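Local coordinates for protein (alpha-amylase/trypsin inhibitor rati) (Eleusine coracana, PDB 1B1U), which inhibits both trypsin and alpha-amylase as a bifunctional seed protein, and may protect ragi seeds against their own and foreign hydrolases, at residues R46-E49 with C55-E58; E75-Q80 with V89-A94. All coordinates share one frame; numbering follows the deposited sequence.

Contact 1. Residues R46-E49 with C55-E58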
ATOM      1  N   ARG A  46      -2.592   6.945   6.870  1.00 24.01           N
ATOM      2  CA  ARG A  46      -1.895   8.216   7.105  1.00 22.94           C
ATOM      3  C   ARG A  46      -0.794   8.379   6.078  1.00 19.77           C
ATOM      4  O   ARG A  46      -0.530   9.477   5.605  1.00 22.61           O
ATOM      5  CB  ARG A  46      -1.270   8.227   8.502  1.00 21.84           C
ATOM      6  CG  ARG A  46      -1.033   9.605   9.081  1.00 25.08           C
ATOM      7  CD  ARG A  46      -0.940   9.539  10.603  1.00 32.06           C
ATOM      8  NE  ARG A  46      -2.226   9.805  11.254  1.00 31.51           N
ATOM      9  CZ  ARG A  46      -2.507   9.493  12.516  1.00 31.89           C
ATOM     10  NH1 ARG A  46      -1.592   8.897  13.273  1.00 34.75           N
ATOM     11  NH2 ARG A  46      -3.700   9.785  13.028  1.00 29.94           N
ATOM     12  N   GLN A  47      -0.154   7.266   5.744  1.00 20.99           N
ATOM     13  CA  GLN A  47       0.926   7.255   4.778  1.00 15.44           C
ATOM     14  C   GLN A  47       0.413   7.418   3.350  1.00 17.48           C
ATOM     15  O   GLN A  47       1.013   8.132   2.547  1.00 21.21           O
ATOM     16  CB  GLN A  47       1.719   5.964   4.934  1.00 15.41           C
ATOM     17  CG  GLN A  47       2.558   5.935   6.210  1.00 11.56           C
ATOM     18  CD  GLN A  47       3.425   4.705   6.293  1.00 17.75           C
ATOM     19  OE1 GLN A  47       3.021   3.627   5.855  1.00 27.62           O
ATOM     20  NE2 GLN A  47       4.629   4.853   6.850  1.00 15.01           N
ATOM     21  N   LEU A  48      -0.704   6.773   3.041  1.00 13.82           N
ATOM     22  CA  LEU A  48      -1.304   6.855   1.712  1.00 15.37           C
ATOM     23  C   LEU A  48      -1.832   8.256   1.412  1.00 17.70           C
ATOM     24  O   LEU A  48      -1.993   8.637   0.253  1.00 20.89           O
ATOM     25  CB  LEU A  48      -2.457   5.851   1.602  1.00 14.62           C
ATOM     26  CG  LEU A  48      -2.480   4.849   0.450  1.00 16.43           C
ATOM     27  CD1 LEU A  48      -3.907   4.694  -0.034  1.00 15.47           C
ATOM     28  CD2 LEU A  48      -1.567   5.307  -0.679  1.00 12.72           C
ATOM     29  N   GLU A  49      -2.119   9.005   2.469  1.00 24.06           N
ATOM     30  CA  GLU A  49      -2.647  10.366   2.370  1.00 24.95           C
ATOM     31  C   GLU A  49      -1.519  11.336   2.060  1.00 21.57           C
ATOM     32  O   GLU A  49      -1.636  12.194   1.186  1.00 21.45           O
ATOM     33  CB  GLU A  49      -3.301  10.761   3.702  1.00 32.54           C
ATOM     34  CG  GLU A  49      -4.712  11.325   3.591  1.00 37.69           C
ATOM     35  CD  GLU A  49      -5.569  11.004   4.809  1.00 43.86           C
ATOM     36  OE1 GLU A  49      -5.250  11.488   5.918  1.00 46.19           O
ATOM     37  OE2 GLU A  49      -6.565  10.265   4.656  1.00 48.76           O
ATOM     38  N   CYS A  55       0.138   9.614  -7.087  1.00 19.11           N
ATOM     39  CA  CYS A  55       1.129   8.599  -6.757  1.00 17.77           C
ATOM     40  C   CYS A  55       0.577   7.447  -5.928  1.00 21.94           C
ATOM     41  O   CYS A  55       1.145   6.350  -5.925  1.00 22.92           O
ATOM     42  CB  CYS A  55       2.302   9.234  -6.024  1.00 24.38           C
ATOM     43  SG  CYS A  55       3.427  10.099  -7.160  1.00 24.57           S
ATOM     44  N   ARG A  56      -0.536   7.701  -5.242  1.00 19.75           N
ATOM     45  CA  ARG A  56      -1.200   6.720  -4.383  1.00 16.00           C
ATOM     46  C   ARG A  56      -1.323   5.307  -4.964  1.00  6.64           C
ATOM     47  O   ARG A  56      -0.877   4.356  -4.346  1.00  8.65           O
ATOM     48  CB  ARG A  56      -2.597   7.247  -3.978  1.00 15.28           C
ATOM     49  CG  ARG A  56      -2.624   7.943  -2.617  1.00 14.08           C
ATOM     50  CD  ARG A  56      -3.819   8.902  -2.429  1.00  7.67           C
ATOM     51  NE  ARG A  56      -3.507   9.891  -1.401  1.00  9.96           N
ATOM     52  CZ  ARG A  56      -4.125  11.059  -1.238  1.00  6.48           C
ATOM     53  NH1 ARG A  56      -5.118  11.423  -2.039  1.00  6.16           N
ATOM     54  NH2 ARG A  56      -3.725  11.877  -0.277  1.00  4.80           N
ATOM     55  N   CYS A  57      -1.943   5.165  -6.130  1.00 10.90           N
ATOM     56  CA  CYS A  57      -2.095   3.843  -6.759  1.00 15.18           C
ATOM     57  C   CYS A  57      -0.735   3.169  -7.057  1.00 18.33           C
ATOM     58  O   CYS A  57      -0.599   1.942  -6.944  1.00 19.55           O
ATOM     59  CB  CYS A  57      -2.881   3.970  -8.072  1.00 16.83           C
ATOM     60  SG  CYS A  57      -4.688   4.151  -7.927  1.00 15.45           S
ATOM     61  N   GLU A  58       0.258   3.970  -7.453  1.00 13.93           N
ATOM     62  CA  GLU A  58       1.594   3.450  -7.762  1.00 13.11           C
ATOM     63  C   GLU A  58       2.250   2.971  -6.484  1.00  9.24           C
ATOM     64  O   GLU A  58       2.871   1.912  -6.457  1.00 10.51           O
ATOM     65  CB  GLU A  58       2.453   4.546  -8.423  1.00 18.52           C
ATOM     66  CG  GLU A  58       3.930   4.191  -8.686  1.00 17.29           C
ATOM     67  CD  GLU A  58       4.120   2.859  -9.390  1.00 12.95           C
ATOM     68  OE1 GLU A  58       3.252   2.454 -10.185  1.00 17.48           O
ATOM     69  OE2 GLU A  58       5.154   2.211  -9.151  1.00 26.73           O
TER

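Contact 2. Residues E75-Q80 with V89-A94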
ATOM      1  N   GLU A  75      13.217  -1.687  -3.308  1.00 25.90           N
ATOM      2  CA  GLU A  75      12.413  -1.569  -2.100  1.00 26.86           C
ATOM      3  C   GLU A  75      10.965  -1.834  -2.476  1.00 27.00           C
ATOM      4  O   GLU A  75      10.509  -1.424  -3.543  1.00 27.46           O
ATOM      5  CB  GLU A  75      12.573  -0.176  -1.464  1.00 28.28           C
ATOM      6  CG  GLU A  75      12.260   1.016  -2.368  1.00 26.89           C
ATOM      7  CD  GLU A  75      12.713   2.352  -1.767  1.00 26.62           C
ATOM      8  OE1 GLU A  75      13.581   2.353  -0.869  1.00 27.69           O
ATOM      9  OE2 GLU A  75      12.199   3.405  -2.194  1.00 25.86           O
ATOM     10  N   GLY A  76      10.251  -2.541  -1.607  1.00 26.52           N
ATOM     11  CA  GLY A  76       8.862  -2.855  -1.885  1.00 26.04           C
ATOM     12  C   GLY A  76       8.603  -4.343  -1.769  1.00 24.23           C
ATOM     13  O   GLY A  76       9.475  -5.093  -1.337  1.00 21.92           O
ATOM     14  N   ARG A  77       7.412  -4.773  -2.170  1.00 23.36           N
ATOM     15  CA  ARG A  77       7.038  -6.182  -2.086  1.00 22.86           C
ATOM     16  C   ARG A  77       7.081  -6.614  -0.619  1.00 20.88           C
ATOM     17  O   ARG A  77       7.791  -7.540  -0.233  1.00 18.96           O
ATOM     18  CB  ARG A  77       7.982  -7.048  -2.929  1.00 23.94           C
ATOM     19  CG  ARG A  77       7.492  -8.481  -3.166  1.00 24.50           C
ATOM     20  CD  ARG A  77       8.585  -9.518  -2.848  1.00 25.13           C
ATOM     21  NE  ARG A  77       8.072 -10.889  -2.809  1.00 18.91           N
ATOM     22  CZ  ARG A  77       7.410 -11.467  -3.806  1.00 18.71           C
ATOM     23  NH1 ARG A  77       7.180 -10.799  -4.929  1.00 20.10           N
ATOM     24  NH2 ARG A  77       6.980 -12.712  -3.689  1.00 15.22           N
ATOM     25  N   LEU A  78       6.309  -5.921   0.202  1.00 23.55           N
ATOM     26  CA  LEU A  78       6.242  -6.239   1.617  1.00 20.08           C
ATOM     27  C   LEU A  78       5.137  -7.279   1.833  1.00 14.58           C
ATOM     28  O   LEU A  78       5.101  -7.952   2.865  1.00 16.09           O
ATOM     29  CB  LEU A  78       5.938  -4.968   2.417  1.00 19.02           C
ATOM     30  CG  LEU A  78       7.059  -4.025   2.880  1.00 21.30           C
ATOM     31  CD1 LEU A  78       8.338  -4.279   2.088  1.00 20.20           C
ATOM     32  CD2 LEU A  78       6.589  -2.568   2.721  1.00 13.31           C
ATOM     33  N   LEU A  79       4.241  -7.395   0.852  1.00 10.10           N
ATOM     34  CA  LEU A  79       3.117  -8.332   0.911  1.00  7.12           C
ATOM     35  C   LEU A  79       3.556  -9.762   0.598  1.00  9.20           C
ATOM     36  O   LEU A  79       3.158 -10.351  -0.412  1.00  7.06           O
ATOM     37  CB  LEU A  79       1.997  -7.885  -0.054  1.00  4.24           C
ATOM     38  CG  LEU A  79       1.332  -6.507   0.206  1.00  7.48           C
ATOM     39  CD1 LEU A  79      -0.084  -6.481  -0.348  1.00  2.00           C
ATOM     40  CD2 LEU A  79       1.300  -6.185   1.694  1.00  5.81           C
ATOM     41  N   GLN A  80       4.382 -10.295   1.493  1.00 11.85           N
ATOM     42  CA  GLN A  80       4.936 -11.643   1.405  1.00 17.64           C
ATOM     43  C   GLN A  80       4.174 -12.632   2.316  1.00 22.67           C
ATOM     44  O   GLN A  80       3.736 -12.284   3.419  1.00 25.07           O
ATOM     45  CB  GLN A  80       6.427 -11.612   1.800  1.00 16.85           C
ATOM     46  CG  GLN A  80       7.289 -10.615   0.999  1.00 13.99           C
ATOM     47  CD  GLN A  80       8.532 -10.122   1.759  1.00 13.87           C
ATOM     48  OE1 GLN A  80       8.900 -10.655   2.804  1.00 12.35           O
ATOM     49  NE2 GLN A  80       9.179  -9.093   1.220  1.00 14.95           N
ATOM     50  N   VAL A  89      -3.704 -13.207  -1.097  1.00 16.06           N
ATOM     51  CA  VAL A  89      -4.897 -12.749  -0.408  1.00 16.00           C
ATOM     52  C   VAL A  89      -4.604 -11.266  -0.162  1.00 11.96           C
ATOM     53  O   VAL A  89      -5.437 -10.407  -0.453  1.00 12.77           O
ATOM     54  CB  VAL A  89      -5.102 -13.529   0.919  1.00 17.72           C
ATOM     55  CG1 VAL A  89      -6.398 -13.116   1.599  1.00 21.82           C
ATOM     56  CG2 VAL A  89      -5.165 -15.015   0.619  1.00 17.00           C
ATOM     57  N   GLN A  90      -3.390 -10.984   0.318  1.00 10.67           N
ATOM     58  CA  GLN A  90      -2.931  -9.614   0.584  1.00 13.26           C
ATOM     59  C   GLN A  90      -2.947  -8.794  -0.698  1.00 14.92           C
ATOM     60  O   GLN A  90      -3.451  -7.678  -0.727  1.00 17.73           O
ATOM     61  CB  GLN A  90      -1.510  -9.620   1.170  1.00  6.07           C
ATOM     62  CG  GLN A  90      -1.200 -10.862   1.993  1.00 11.14           C
ATOM     63  CD  GLN A  90       0.009 -10.724   2.905  1.00  7.69           C
ATOM     64  OE1 GLN A  90       0.460  -9.620   3.219  1.00 13.67           O
ATOM     65  NE2 GLN A  90       0.537 -11.858   3.343  1.00 10.00           N
ATOM     66  N   ARG A  91      -2.391  -9.361  -1.763  1.00 17.60           N
ATOM     67  CA  ARG A  91      -2.353  -8.696  -3.051  1.00 13.29           C
ATOM     68  C   ARG A  91      -3.763  -8.364  -3.495  1.00 14.34           C
ATOM     69  O   ARG A  91      -4.015  -7.295  -4.045  1.00 16.60           O
ATOM     70  CB  ARG A  91      -1.690  -9.601  -4.085  1.00 17.05           C
ATOM     71  CG  ARG A  91      -0.247  -9.257  -4.350  1.00 21.32           C
ATOM     72  CD  ARG A  91       0.477 -10.407  -5.035  1.00 20.76           C
ATOM     73  NE  ARG A  91       1.907 -10.148  -5.167  1.00 24.17           N
ATOM     74  CZ  ARG A  91       2.764 -10.098  -4.147  1.00 26.49           C
ATOM     75  NH1 ARG A  91       2.348 -10.289  -2.897  1.00 29.87           N
ATOM     76  NH2 ARG A  91       4.045  -9.857  -4.375  1.00 16.24           N
ATOM     77  N   ALA A  92      -4.689  -9.289  -3.267  1.00 19.27           N
ATOM     78  CA  ALA A  92      -6.088  -9.074  -3.648  1.00 17.47           C
ATOM     79  C   ALA A  92      -6.722  -7.895  -2.889  1.00 15.49           C
ATOM     80  O   ALA A  92      -7.518  -7.156  -3.449  1.00 16.37           O
ATOM     81  CB  ALA A  92      -6.899 -10.351  -3.414  1.00 14.70           C
ATOM     82  N   PHE A  93      -6.381  -7.714  -1.617  1.00 14.21           N
ATOM     83  CA  PHE A  93      -6.961  -6.604  -0.879  1.00 15.29           C
ATOM     84  C   PHE A  93      -6.251  -5.265  -1.128  1.00 15.78           C
ATOM     85  O   PHE A  93      -6.898  -4.285  -1.482  1.00 18.21           O
ATOM     86  CB  PHE A  93      -6.987  -6.897   0.626  1.00 14.35           C
ATOM     87  CG  PHE A  93      -7.356  -5.703   1.461  1.00 10.12           C
ATOM     88  CD1 PHE A  93      -8.606  -5.115   1.331  1.00  3.76           C
ATOM     89  CD2 PHE A  93      -6.422  -5.104   2.301  1.00  9.66           C
ATOM     90  CE1 PHE A  93      -8.922  -3.942   2.009  1.00  2.00           C
ATOM     91  CE2 PHE A  93      -6.732  -3.925   2.991  1.00 12.45           C
ATOM     92  CZ  PHE A  93      -7.991  -3.344   2.835  1.00  2.00           C
ATOM     93  N   ALA A  94      -4.930  -5.233  -0.944  1.00 15.16           N
ATOM     94  CA  ALA A  94      -4.109  -4.023  -1.115  1.00 10.15           C
ATOM     95  C   ALA A  94      -4.661  -2.880  -1.959  1.00  9.46           C
ATOM     96  O   ALA A  94      -4.798  -1.759  -1.465  1.00  9.40           O
ATOM     97  CB  ALA A  94      -2.731  -4.402  -1.631  1.00 15.84           C
TER

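Contact 1. Residues R46-E49 with C55-E58
R56 reaches from helix 53-64 to the C-terminal end of helix 37-50 and grips two successive backbone carbonyls there, those of L48 and E49. Its chain runs extended from CG to NE (chi2 159°, chi3 -157°), which gives the guanidinium the length to reach the last turn. NE donates to L48 O over 2.6 Å, from a position tilted off the plane of that carbonyl. NH2 donates to E49 O, also at 2.6 Å, here in the carbonyl plane and on a lone pair. Both oxygens lie near the plane of the guanidinium, along one edge, so the pair of bonds fixes the rotation of the flat group as well as its place. Carbonyls near the C-terminus of a helix commonly lack amide partners, and an arginine suits this spot because it offers several N-H groups and a positive charge that would probably be favoured at the C-terminal, partly negative end of helix 37-50. The two helices follow one another in the four-helix, disulfide-rich fold of the cereal trypsin/alpha-amylase inhibitors, part of the prolamin clan, with a short connection between them. On either side of R56 in sequence, C55 and C57 form disulfides to C6 and C114. L48 supplies the apolar half of the contact: its CD2 lies 3.4 Å from R56 CG, against the aliphatic part of the arginine, while the buried leucine also touches V98. E49 packs less closely, its CG standing 4.0 Å from R56 NH2. E49 OE2 remains 5.9 Å from R56 NH2, so the glutamate contributes its backbone oxygen rather than a salt bridge. The remaining nitrogen of R56, NH1, donates to A106 O, in the chain that follows helix 87-93.

Contact 2. Residues E75-Q80 with V89-A94
L79 points its side chain at Q90 and A94. From CB outward, CB and both methyls find neighbours: CB lies 3.7 Å from R91 NH1; CD1 lies 3.6 Å from A94 CB and close to Q90 O and Q90 CB; CD2 turns to the amide oxygen of Q90. Its CG stands anti to the carbonyl carbon (chi1 -62°), which directs the branch toward helix 87-93. A leucine fits here because its two methyls meet A94 and Q90 while the same buried side chain packs on L63 and M64 of helix 53-64. A94, with only a methyl, lets CD1 come up to its CB. The backbone of L79 is used as well: it is the centre of an inverse gamma turn, and R91 NH1 donates to L79 O at 2.6 Å, although the position of that oxygen is less certain. R91 NH2 comes over one face of the R77 guanidinium, 3.3 Å from R77 NH1, a close pair of like charges. R77 also lies close to R87, and a long, weak ion pair from R91 NE to D65 may offset part of the charge. Q90 runs past L79 in the opposite direction, and its NE2 makes a weak bond of 3.2 Å to Q80 O. The stronger hold on that nitrogen is C85 O, while R21 of helix 19-29 donates to OE1. An alanine in place of Q90 would probably leave C85 O and the R21 guanidinium without these mates and open a gap where OE1 now lies against L79. A leucine set between helices 53-64 and 87-93, with polar side chains of the latter reaching loop carbonyls, joins this irregular segment to the helical bundle of the cereal inhibitor fold.

Contact 1 closes before contact 2 opens along the chain. Their centres are 14 Å apart, on opposite sides of the chain's centre, and their nearest atoms remain about 7 Å from each other, so they do not touch. Helix 53-64 relates them: its early part holds 55-58 of contact 1, while L63 and M64 near its end pack against L79 of contact 2. The small antiparallel pair 67-68 and 74-75 lies between helix 53-64 and the loop of contact 2 in sequence. One contact thus joins consecutive helices, the other brings 75-80, from the loop that follows strand 74-75, onto helix 87-93, and together they connect separate parts of a compact, disulfide-linked inhibitor.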